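Local coordinates for protein LbaCas13a H328A (C2c2) (Lachnospiraceae bacterium NK4A179, PDB 5WLH) that binds a CRISPR guide RNA and, as a Cas13a enzyme, probably cleaves RNA that the guide recognises, at residues Lys888-Ala891 against Gly892-Ser895; Ala626-Glu629 against His630-Arg634. All coordinates share one frame; numbering follows the deposited sequence.

In the fold
Along the chain contact 2 comes first: residues 626-634 cover the last turns of helix 621-632 and the residues that follow. More than 250 residues later, contact 1 at 888-895 covers a loop and the opening turn of helix 891-898. Each contact is local and spans no long loop, and the two follow in series without nesting or crossing. In space they touch, with centres 10 Å apart: L893 packs on F628, I894 lies against E629 and T632, and Y890 meets T632. Side chains of contact 1 thus form part of the cover over contact 2. Helix 960-974 receives side chains from both, so three helices distant in sequence share a largely apolar interface.

Contact 1: Lys888-Ala891 against Gly892-Ser895; sequences KPYA and GLIS
Y890 and L893 send their side chains the same way and lie side by side, the leucine at the edge of the tyrosine ring near its plane, with Y890 CD1 3.9 Å from L893 CD2. In L893, CG anti to the backbone N (chi1 -173°) and chi2 at 56° together put the CD2 methyl at the ring edge. The tyrosine ring and the leucine continue onto helix 960-974, and L893 also reaches F628 of helix 621-632.

I894 approaches differently. Its CG1 lies 3.2 Å from Y890 O, and CD1 runs on until it is 4.3 Å from Y890 CB. The same carbonyl is gripped by the backbone: I894 N donates to Y890 O over 3.1 Å, approaching almost straight in line with the C=O bond.

Ahead of this lies a type I beta turn from K888 to A891, closed weakly from A891 N to K888 O. P889 suits its second position because its ring fixes phi at a value the turn needs. A water accepts from L893 N at 3.1 Å and donates to P889 O at 2.6 Å, linking turn to helix.

The chemistry is thus divided: Y890 O and the water take up the N-H groups of I894 and L893, S895 OG adds a donor to G892 O at 3.1 Å, three residues back, and Y890, L893 and I894 offer the neighbouring helices a largely apolar surface of ring and aliphatic carbons.

Contact 2: Ala626-Glu629 against His630-Arg634; sequences AMFE and HETER
From A626 to E629 each carbonyl receives the amide four residues on, as in a regular alpha helix: H630 N reaches A626 O at 2.9 Å, and the series ends with the longer bond from E633 N to E629 O at 3.1 Å.

T632 and F628, one turn apart, carry the main side-chain contact. The methyl CG2 of T632 sits over one face of the F628 ring, displaced toward its rim, in a CH-pi contact 3.8 Å from the centroid and 25° off the normal. F628 has CG anti to its backbone N (chi1 180°), which carries the ring toward the C-terminal end of the helix, where its face meets that methyl, and the two side chains cross at about a right angle. The threonine's other branch is polar: OG1 stands between backbone N and carbonyl carbon (chi1 68°) and donates to E629 O at 2.7 Å. That oxygen therefore accepts two bonds, from T632 OG1 and E633 N. A beta-branched residue with a hydroxyl suits this place, since one arm meets the ring and the other the backbone.

E629 and E633 lie along the more exposed flank, their OE2 atoms 4.2 Å apart and their carboxylate planes inclined to each other; the like charges probably disfavour each other somewhat. E631 turns to the buried side, where its carboxylate meets R911 in a salt bridge and Y907 in a hydrogen bond. H630 stacks on W573 and bonds to D575.

The i to i+4 contact and the threonine-to-carbonyl bond are familiar features of alpha helices, found here near a C-terminal end. F628 and T632 meet helices 891-898 and 960-974, in a region that, by its sequence, probably belongs to a HEPN domain of the Cas13a fold.

Contact 1: Lys888-Ala891 against Gly892-Ser895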
# COMPACT_ATOMS: atom_id res chain seq x y z
N LYS A 888 -25.39 -22.71 18.69
CA LYS A 888 -24.70 -21.94 19.72
C LYS A 888 -23.26 -21.65 19.27
O LYS A 888 -22.30 -22.09 19.90
CB LYS A 888 -24.70 -22.68 21.06
CG LYS A 888 -26.07 -23.06 21.59
CD LYS A 888 -26.81 -21.86 22.16
CE LYS A 888 -28.32 -22.13 22.24
NZ LYS A 888 -29.12 -20.88 22.35
N PRO A 889 -23.09 -20.89 18.18
CA PRO A 889 -21.72 -20.70 17.65
C PRO A 889 -20.77 -19.95 18.59
O PRO A 889 -19.56 -20.14 18.47
CB PRO A 889 -21.96 -19.92 16.34
CG PRO A 889 -23.29 -19.26 16.52
CD PRO A 889 -24.10 -20.21 17.36
N TYR A 890 -21.27 -19.13 19.51
CA TYR A 890 -20.38 -18.28 20.30
C TYR A 890 -20.05 -18.86 21.67
O TYR A 890 -19.35 -18.20 22.44
CB TYR A 890 -21.00 -16.88 20.47
CG TYR A 890 -20.97 -16.11 19.18
CD1 TYR A 890 -19.83 -15.40 18.80
CD2 TYR A 890 -22.06 -16.12 18.33
CE1 TYR A 890 -19.79 -14.72 17.59
CE2 TYR A 890 -22.04 -15.44 17.15
CZ TYR A 890 -20.91 -14.74 16.77
OH TYR A 890 -20.93 -14.07 15.57
N ALA A 891 -20.50 -20.08 21.96
CA ALA A 891 -20.35 -20.63 23.32
C ALA A 891 -18.91 -20.54 23.82
O ALA A 891 -18.65 -19.98 24.90
CB ALA A 891 -20.86 -22.07 23.34
N GLY A 892 -17.96 -21.05 23.05
CA GLY A 892 -16.58 -21.07 23.52
C GLY A 892 -15.94 -19.69 23.54
O GLY A 892 -15.19 -19.35 24.46
N LEU A 893 -16.25 -18.87 22.54
CA LEU A 893 -15.64 -17.55 22.45
C LEU A 893 -15.98 -16.69 23.66
O LEU A 893 -15.15 -15.88 24.09
CB LEU A 893 -16.11 -16.87 21.16
CG LEU A 893 -15.45 -15.54 20.83
CD1 LEU A 893 -13.93 -15.71 20.77
CD2 LEU A 893 -16.01 -15.01 19.51
N ILE A 894 -17.18 -16.84 24.21
CA ILE A 894 -17.61 -16.01 25.33
C ILE A 894 -16.63 -16.14 26.49
O ILE A 894 -16.14 -15.14 27.02
CB ILE A 894 -19.04 -16.38 25.76
CG1 ILE A 894 -20.03 -16.03 24.64
CG2 ILE A 894 -19.42 -15.67 27.05
CD1 ILE A 894 -21.38 -16.71 24.80
N SER A 895 -16.33 -17.37 26.91
CA SER A 895 -15.42 -17.55 28.03
C SER A 895 -14.01 -17.08 27.69
O SER A 895 -13.28 -16.60 28.57
CB SER A 895 -15.40 -19.02 28.49
OG SER A 895 -14.94 -19.88 27.46
O HOH W 1 -17.40 -19.99 19.87

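Contact 2: Ala626-Glu629 against His630-Arg634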
# COMPACT_ATOMS: atom_id res chain seq x y z
N ALA A 626 -18.98 -8.80 29.83
CA ALA A 626 -20.42 -9.00 29.89
C ALA A 626 -21.12 -8.32 28.73
O ALA A 626 -22.14 -8.82 28.24
CB ALA A 626 -20.97 -8.47 31.22
N MET A 627 -20.59 -7.18 28.28
CA MET A 627 -21.17 -6.55 27.09
C MET A 627 -20.94 -7.40 25.85
O MET A 627 -21.84 -7.52 25.01
CB MET A 627 -20.58 -5.16 26.90
CG MET A 627 -21.13 -4.13 27.86
SD MET A 627 -20.44 -2.49 27.58
CE MET A 627 -21.43 -1.89 26.21
N PHE A 628 -19.76 -8.00 25.73
CA PHE A 628 -19.53 -8.91 24.61
C PHE A 628 -20.51 -10.07 24.65
O PHE A 628 -21.12 -10.41 23.63
CB PHE A 628 -18.10 -9.44 24.62
CG PHE A 628 -17.83 -10.39 23.48
CD1 PHE A 628 -17.64 -9.91 22.19
CD2 PHE A 628 -17.80 -11.76 23.69
CE1 PHE A 628 -17.41 -10.78 21.15
CE2 PHE A 628 -17.57 -12.63 22.65
CZ PHE A 628 -17.38 -12.14 21.37
N GLU A 629 -20.65 -10.72 25.81
CA GLU A 629 -21.59 -11.84 25.87
C GLU A 629 -22.99 -11.38 25.52
O GLU A 629 -23.72 -12.07 24.82
CB GLU A 629 -21.56 -12.50 27.25
CG GLU A 629 -22.59 -13.62 27.37
CD GLU A 629 -22.41 -14.44 28.63
OE1 GLU A 629 -21.99 -13.85 29.65
OE2 GLU A 629 -22.70 -15.66 28.60
N HIS A 630 -23.38 -10.19 26.00
CA HIS A 630 -24.70 -9.67 25.69
C HIS A 630 -24.87 -9.51 24.19
O HIS A 630 -25.93 -9.83 23.64
CB HIS A 630 -24.91 -8.33 26.40
CG HIS A 630 -26.31 -7.81 26.33
ND1 HIS A 630 -26.72 -6.92 25.36
CD2 HIS A 630 -27.40 -8.04 27.11
CE1 HIS A 630 -28.00 -6.63 25.54
NE2 HIS A 630 -28.43 -7.30 26.60
N GLU A 631 -23.83 -9.06 23.50
CA GLU A 631 -23.92 -8.90 22.05
C GLU A 631 -23.94 -10.24 21.33
O GLU A 631 -24.64 -10.38 20.32
CB GLU A 631 -22.76 -8.02 21.56
CG GLU A 631 -22.89 -6.61 22.09
CD GLU A 631 -22.47 -5.55 21.08
OE1 GLU A 631 -21.26 -5.47 20.80
OE2 GLU A 631 -23.35 -4.80 20.60
N THR A 632 -23.19 -11.23 21.80
CA THR A 632 -23.25 -12.55 21.16
C THR A 632 -24.66 -13.11 21.23
O THR A 632 -25.09 -13.82 20.31
CB THR A 632 -22.28 -13.56 21.80
OG1 THR A 632 -22.69 -13.88 23.13
CG2 THR A 632 -20.87 -13.05 21.80
N GLU A 633 -25.40 -12.79 22.29
CA GLU A 633 -26.73 -13.35 22.45
C GLU A 633 -27.69 -12.86 21.37
O GLU A 633 -28.71 -13.51 21.13
CB GLU A 633 -27.27 -13.02 23.84
CG GLU A 633 -26.76 -13.99 24.91
CD GLU A 633 -26.88 -13.43 26.31
OE1 GLU A 633 -27.49 -12.35 26.48
OE2 GLU A 633 -26.37 -14.08 27.25
N ARG A 634 -27.39 -11.76 20.69
CA ARG A 634 -28.30 -11.29 19.66
C ARG A 634 -27.92 -11.77 18.26
O ARG A 634 -28.70 -11.56 17.32
CB ARG A 634 -28.43 -9.76 19.69
CG ARG A 634 -27.17 -8.94 19.43
CD ARG A 634 -27.44 -7.44 19.63
NE ARG A 634 -28.28 -6.90 18.56
CZ ARG A 634 -28.04 -5.77 17.91
NH1 ARG A 634 -26.99 -5.02 18.22
NH2 ARG A 634 -28.86 -5.37 16.95